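Local coordinates for protein erythrocyte binding antigen 140 (Plasmodium falciparum, PDB 4GF2) that probably binds a host cell-surface receptor during erythrocyte invasion, through a region with two Duffy binding-like domains, at residues 297-300 with 301-304; 310-314 with 315-319. The protein carries 3 engineered substitutions. All blocks are in the same frame, centred on the assembly; numbering follows the deposited sequence.

Contact 1: residues 297-300 with 301-304; sequences KNDV and DIAS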
ATOM      1  N   LYS A 297      11.593  12.448  11.015  1.00 57.65           N
ATOM      2  CA  LYS A 297      12.618  12.329   9.984  1.00 61.21           C
ATOM      3  C   LYS A 297      13.891  13.098  10.334  1.00 66.11           C
ATOM      4  O   LYS A 297      14.996  12.589  10.152  1.00 68.51           O
ATOM      5  CB  LYS A 297      12.071  12.824   8.644  1.00 64.84           C
ATOM      6  CG  LYS A 297      13.037  12.671   7.482  1.00 70.23           C
ATOM      7  CD  LYS A 297      12.485  13.326   6.228  1.00 75.45           C
ATOM      8  CE  LYS A 297      13.474  13.255   5.078  1.00 80.84           C
ATOM      9  NZ  LYS A 297      12.946  13.909   3.850  1.00 84.81           N
ATOM     10  N   ASN A 298      13.733  14.319  10.839  1.00 68.04           N
ATOM     11  CA  ASN A 298      14.871  15.193  11.105  1.00 72.47           C
ATOM     12  C   ASN A 298      14.978  15.616  12.568  1.00 71.42           C
ATOM     13  O   ASN A 298      15.593  16.636  12.881  1.00 75.70           O
ATOM     14  CB  ASN A 298      14.785  16.448  10.228  1.00 79.17           C
ATOM     15  CG  ASN A 298      14.549  16.123   8.767  1.00 79.94           C
ATOM     16  OD1 ASN A 298      15.433  15.607   8.082  1.00 81.77           O
ATOM     17  ND2 ASN A 298      13.352  16.433   8.278  1.00 78.52           N
ATOM     18  N   ASP A 299      14.376  14.839  13.462  1.00 66.89           N
ATOM     19  CA  ASP A 299      14.399  15.162  14.884  1.00 69.42           C
ATOM     20  C   ASP A 299      14.433  13.887  15.713  1.00 67.92           C
ATOM     21  O   ASP A 299      13.402  13.249  15.929  1.00 66.85           O
ATOM     22  CB  ASP A 299      13.180  16.007  15.260  1.00 70.80           C
ATOM     23  CG  ASP A 299      13.254  16.538  16.682  1.00 75.50           C
ATOM     24  OD1 ASP A 299      13.819  15.845  17.553  1.00 74.01           O
ATOM     25  OD2 ASP A 299      12.745  17.652  16.932  1.00 80.95           O
ATOM     26  N   VAL A 300      15.623  13.526  16.181  1.00 69.00           N
ATOM     27  CA  VAL A 300      15.818  12.277  16.904  1.00 66.72           C
ATOM     28  C   VAL A 300      14.967  12.228  18.167  1.00 68.01           C
ATOM     29  O   VAL A 300      14.395  11.186  18.497  1.00 66.98           O
ATOM     30  CB  VAL A 300      17.293  12.071  17.282  1.00 68.53           C
ATOM     31  CG1 VAL A 300      17.456  10.839  18.165  1.00 65.90           C
ATOM     32  CG2 VAL A 300      18.147  11.948  16.028  1.00 68.97           C
ATOM     33  N   ASP A 301      14.882  13.353  18.871  1.00 71.58           N
ATOM     34  CA  ASP A 301      14.081  13.426  20.087  1.00 72.97           C
ATOM     35  C   ASP A 301      12.646  12.993  19.812  1.00 68.41           C
ATOM     36  O   ASP A 301      12.052  12.247  20.590  1.00 68.55           O
ATOM     37  CB  ASP A 301      14.100  14.842  20.659  1.00 81.48           C
ATOM     38  CG  ASP A 301      15.492  15.299  21.033  1.00 90.71           C
ATOM     39  OD1 ASP A 301      16.312  14.437  21.417  1.00 92.35           O
ATOM     40  OD2 ASP A 301      15.767  16.514  20.941  1.00 96.87           O
ATOM     41  N   ILE A 302      12.094  13.457  18.696  1.00 66.04           N
ATOM     42  CA  ILE A 302      10.725  13.120  18.329  1.00 63.07           C
ATOM     43  C   ILE A 302      10.640  11.671  17.868  1.00 60.77           C
ATOM     44  O   ILE A 302       9.765  10.921  18.302  1.00 59.02           O
ATOM     45  CB  ILE A 302      10.199  14.040  17.219  1.00 63.09           C
ATOM     46  CG1 ILE A 302      10.213  15.495  17.696  1.00 67.49           C
ATOM     47  CG2 ILE A 302       8.791  13.623  16.810  1.00 60.42           C
ATOM     48  CD1 ILE A 302       9.837  16.500  16.627  1.00 68.99           C
ATOM     49  N   ALA A 303      11.558  11.277  16.993  1.00 61.52           N
ATOM     50  CA  ALA A 303      11.610   9.899  16.523  1.00 58.93           C
ATOM     51  C   ALA A 303      11.769   8.934  17.696  1.00 60.93           C
ATOM     52  O   ALA A 303      11.358   7.777  17.612  1.00 58.83           O
ATOM     53  CB  ALA A 303      12.745   9.721  15.533  1.00 57.47           C
ATOM     54  N   SER A 304      12.358   9.412  18.791  1.00 64.99           N
ATOM     55  CA  SER A 304      12.617   8.561  19.951  1.00 64.38           C
ATOM     56  C   SER A 304      11.424   8.477  20.902  1.00 65.53           C
ATOM     57  O   SER A 304      11.280   7.501  21.639  1.00 65.64           O
ATOM     58  CB  SER A 304      13.843   9.061  20.721  1.00 65.75           C
ATOM     59  OG  SER A 304      15.020   8.951  19.941  1.00 64.48           O
TER
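D299 and I302 meet at the start of a short helix, their side chains crossing at about a right angle. With CG of D299 anti to its own backbone nitrogen (chi1 -172°), the carboxylate is brought beside the carbonyl carbon and back over the first helical turn. There OD1 accepts the amide hydrogen of I302, I302 N to D299 OD1 3.2 Å, the donor arriving from above the carboxylate plane, 63° out of it. The other oxygen is used differently: D299 OD2 lies across the end of the isoleucine, 3.1 Å from I302 CD1, a close approach of oxygen to methyl. D301 sends its carboxylate near the cap, D301 OD2 standing 4.0 Å from D299 OD1; the two like charges should disfavour each other, whereas the positive end of the helix probably eases the burden on D299. This is an N-cap: D299 precedes the helix, and its side chain grips the amide three residues on. The D299 backbone carbonyl adds a nearly straight bond from A303 N to D299 O, 2.9 Å, and a weak one from I302 N. A303 turns its methyl inward, A303 CB resting 3.6 Å from D299 O, while its own carbonyl is held by Q377. The next residue, S304, one turn on from V300, sets OG beside its backbone nitrogen (chi1 -65°), which swings the hydroxyl back to donate to the preceding turn, S304 OG to V300 O 2.7 Å, from above the carbonyl plane; S304 N adds a weak bond to this carbonyl. The same hydroxyl passes V300 alongside its CG1 branch, with V300 CG1 to S304 OG 3.6 Å, and receives K380 NZ from helix 361-382.

Contact 2: residues 310-314 with 315-319; sequences DLRGF and GCNYK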
ATOM      1  N   ASP A 310      -0.256   3.298  20.761  1.00 54.33           N
ATOM      2  CA  ASP A 310       0.038   2.786  19.429  1.00 53.54           C
ATOM      3  C   ASP A 310       0.931   1.558  19.525  1.00 55.03           C
ATOM      4  O   ASP A 310       0.743   0.579  18.802  1.00 53.59           O
ATOM      5  CB  ASP A 310       0.722   3.856  18.583  1.00 52.16           C
ATOM      6  CG  ASP A 310      -0.196   5.013  18.251  1.00 54.42           C
ATOM      7  OD1 ASP A 310      -1.417   4.901  18.494  1.00 55.37           O
ATOM      8  OD2 ASP A 310       0.304   6.032  17.733  1.00 55.52           O
ATOM      9  N   LEU A 311       1.904   1.624  20.427  1.00 57.09           N
ATOM     10  CA  LEU A 311       2.859   0.540  20.628  1.00 54.76           C
ATOM     11  C   LEU A 311       2.155  -0.760  20.990  1.00 52.20           C
ATOM     12  O   LEU A 311       2.451  -1.819  20.438  1.00 49.86           O
ATOM     13  CB  LEU A 311       3.841   0.914  21.739  1.00 57.10           C
ATOM     14  CG  LEU A 311       4.792  -0.196  22.185  1.00 57.96           C
ATOM     15  CD1 LEU A 311       5.718  -0.588  21.051  1.00 54.97           C
ATOM     16  CD2 LEU A 311       5.584   0.242  23.405  1.00 61.76           C
ATOM     17  N   ARG A 312       1.223  -0.677  21.928  1.00 53.48           N
ATOM     18  CA  ARG A 312       0.513  -1.860  22.383  1.00 56.20           C
ATOM     19  C   ARG A 312      -0.609  -2.227  21.416  1.00 57.06           C
ATOM     20  O   ARG A 312      -1.063  -3.367  21.384  1.00 59.73           O
ATOM     21  CB  ARG A 312      -0.007  -1.646  23.804  1.00 62.88           C
ATOM     22  CG  ARG A 312       1.129  -1.552  24.813  1.00 68.66           C
ATOM     23  CD  ARG A 312       0.654  -1.201  26.208  1.00 78.55           C
ATOM     24  NE  ARG A 312       1.766  -1.173  27.154  1.00 85.08           N
ATOM     25  CZ  ARG A 312       1.665  -0.793  28.423  1.00 92.99           C
ATOM     26  NH1 ARG A 312       0.497  -0.401  28.917  1.00 95.38           N
ATOM     27  NH2 ARG A 312       2.738  -0.803  29.203  1.00 97.81           N
ATOM     28  N   GLY A 313      -1.045  -1.261  20.616  1.00 55.63           N
ATOM     29  CA  GLY A 313      -2.006  -1.542  19.570  1.00 52.95           C
ATOM     30  C   GLY A 313      -1.362  -2.434  18.527  1.00 47.24           C
ATOM     31  O   GLY A 313      -1.944  -3.426  18.086  1.00 47.49           O
ATOM     32  N   PHE A 314      -0.137  -2.082  18.151  1.00 43.93           N
ATOM     33  CA  PHE A 314       0.605  -2.832  17.148  1.00 43.39           C
ATOM     34  C   PHE A 314       0.964  -4.235  17.635  1.00 47.94           C
ATOM     35  O   PHE A 314       1.156  -5.146  16.831  1.00 49.49           O
ATOM     36  CB  PHE A 314       1.874  -2.075  16.765  1.00 40.24           C
ATOM     37  CG  PHE A 314       2.619  -2.694  15.628  1.00 37.86           C
ATOM     38  CD1 PHE A 314       2.241  -2.446  14.323  1.00 38.63           C
ATOM     39  CD2 PHE A 314       3.702  -3.524  15.865  1.00 35.44           C
ATOM     40  CE1 PHE A 314       2.931  -3.014  13.273  1.00 37.31           C
ATOM     41  CE2 PHE A 314       4.391  -4.092  14.821  1.00 33.66           C
ATOM     42  CZ  PHE A 314       4.004  -3.838  13.522  1.00 34.65           C
ATOM     43  N   GLY A 315       1.063  -4.403  18.950  1.00 50.76           N
ATOM     44  CA  GLY A 315       1.279  -5.715  19.534  1.00 51.23           C
ATOM     45  C   GLY A 315       2.674  -5.929  20.093  1.00 49.31           C
ATOM     46  O   GLY A 315       3.152  -7.061  20.161  1.00 47.37           O
ATOM     47  N   CYS A 316       3.329  -4.846  20.498  1.00 49.55           N
ATOM     48  CA  CYS A 316       4.635  -4.944  21.137  1.00 48.64           C
ATOM     49  C   CYS A 316       4.662  -4.186  22.462  1.00 50.53           C
ATOM     50  O   CYS A 316       3.751  -3.425  22.773  1.00 50.40           O
ATOM     51  CB  CYS A 316       5.720  -4.408  20.207  1.00 46.37           C
ATOM     52  SG  CYS A 316       5.929  -5.377  18.708  1.00 46.16           S
ATOM     53  N   ASN A 317       5.721  -4.394  23.236  1.00 52.76           N
ATOM     54  CA  ASN A 317       5.855  -3.743  24.529  1.00 58.63           C
ATOM     55  C   ASN A 317       7.314  -3.388  24.789  1.00 60.54           C
ATOM     56  O   ASN A 317       8.206  -3.834  24.068  1.00 57.88           O
ATOM     57  CB  ASN A 317       5.327  -4.660  25.633  1.00 62.49           C
ATOM     58  CG  ASN A 317       5.062  -3.922  26.933  1.00 67.81           C
ATOM     59  OD1 ASN A 317       4.581  -2.788  26.933  1.00 65.89           O
ATOM     60  ND2 ASN A 317       5.379  -4.564  28.050  1.00 73.47           N
ATOM     61  N   TYR A 318       7.549  -2.574  25.816  1.00 64.39           N
ATOM     62  CA  TYR A 318       8.901  -2.202  26.221  1.00 65.09           C
ATOM     63  C   TYR A 318       9.753  -3.441  26.476  1.00 61.09           C
ATOM     64  O   TYR A 318       9.246  -4.463  26.931  1.00 60.72           O
ATOM     65  CB  TYR A 318       8.858  -1.350  27.490  1.00 71.40           C
ATOM     66  CG  TYR A 318       8.224   0.012  27.312  1.00 75.47           C
ATOM     67  CD1 TYR A 318       8.966   1.089  26.844  1.00 76.21           C
ATOM     68  CD2 TYR A 318       6.889   0.228  27.626  1.00 79.16           C
ATOM     69  CE1 TYR A 318       8.394   2.339  26.685  1.00 78.81           C
ATOM     70  CE2 TYR A 318       6.308   1.474  27.471  1.00 81.76           C
ATOM     71  CZ  TYR A 318       7.065   2.526  27.001  1.00 81.95           C
ATOM     72  OH  TYR A 318       6.493   3.768  26.845  1.00 84.76           O
ATOM     73  N   LYS A 319      11.046  -3.343  26.180  1.00 57.85           N
ATOM     74  CA  LYS A 319      11.983  -4.400  26.538  1.00 56.14           C
ATOM     75  C   LYS A 319      12.054  -4.437  28.055  1.00 63.22           C
ATOM     76  O   LYS A 319      12.292  -3.411  28.690  1.00 64.83           O
ATOM     77  CB  LYS A 319      13.376  -4.133  25.958  1.00 51.36           C
ATOM     78  CG  LYS A 319      13.396  -3.781  24.478  1.00 45.46           C
ATOM     79  CD  LYS A 319      12.825  -4.886  23.620  1.00 40.81           C
ATOM     80  CE  LYS A 319      12.812  -4.478  22.156  1.00 38.86           C
ATOM     81  NZ  LYS A 319      12.311  -5.557  21.264  1.00 37.58           N
TER
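L311 makes contact with both G315 and C316 through its carbonyl, which is gripped by two amides from opposite faces of its plane. The bond from C316 N to L311 O is 3.2 Å and fairly straight. That from G315 N to L311 O, at 3.3 Å, is more bent. The leucine side chain, with CG anti to the backbone nitrogen (chi1 173°), runs alongside the departing chain, placing L311 CG 3.4 Å from C316 O. One methyl then packs on the cysteine, L311 CD1 to C316 CB 3.9 Å; the other lies over a face of the tyrosine ring towards its rim, L311 CD2 to Y318 CE2 4.3 Å. R312 extends from CG to NE alongside N317, both side chains pointing the same way, and gives a bond from R312 NE to N317 OD1 of 3.3 Å. The oxygen sits at the guanidinium edge, but the guanidinium and amide planes are turned 56° apart, and NE approaches from above the amide carbonyl plane. G313, the next residue, lends its carbonyl to R352. F314 presents a ring edge to the cysteine sulfur, F314 CD2 to C316 SG 4.1 Å, a sulfur-aromatic contact; the same sulfur is tied to C349 by a disulfide, and H367 and Y374 of helix 361-382 meet the ring. Beyond it G315 takes a positive phi of 108°, a backbone shape that leaves no room for a CB beside F314 O, and is the first residue to leave the helical backbone angles; G315 N stands 3.4 Å from R312 O. The whole is a Schellman motif with G315 as C-prime residue, in which the leucine-to-cysteine apolar contact accompanies the reach of C316 N back to L311 O at the end of helix 308-314.

Contact 1 starts one short helix, 300-304, and contact 2 finishes the next, 308-314; their centres lie 19 Å apart and they do not touch. Contact 1 belongs to the surface and relies on an acidic cap and a serine hydroxyl. Contact 2 is partly buried, and a glycine turn, aromatic rings and a disulfide-bonded cysteine replace the carboxylate, with an arginine-asparagine bond on its exposed side. Both face helix 361-382 within the second Duffy binding-like region: Q377 and K380 hold polar groups of 301-304, while Y374 and H367 pack on 310-314, and E375 bridges to K319 further along.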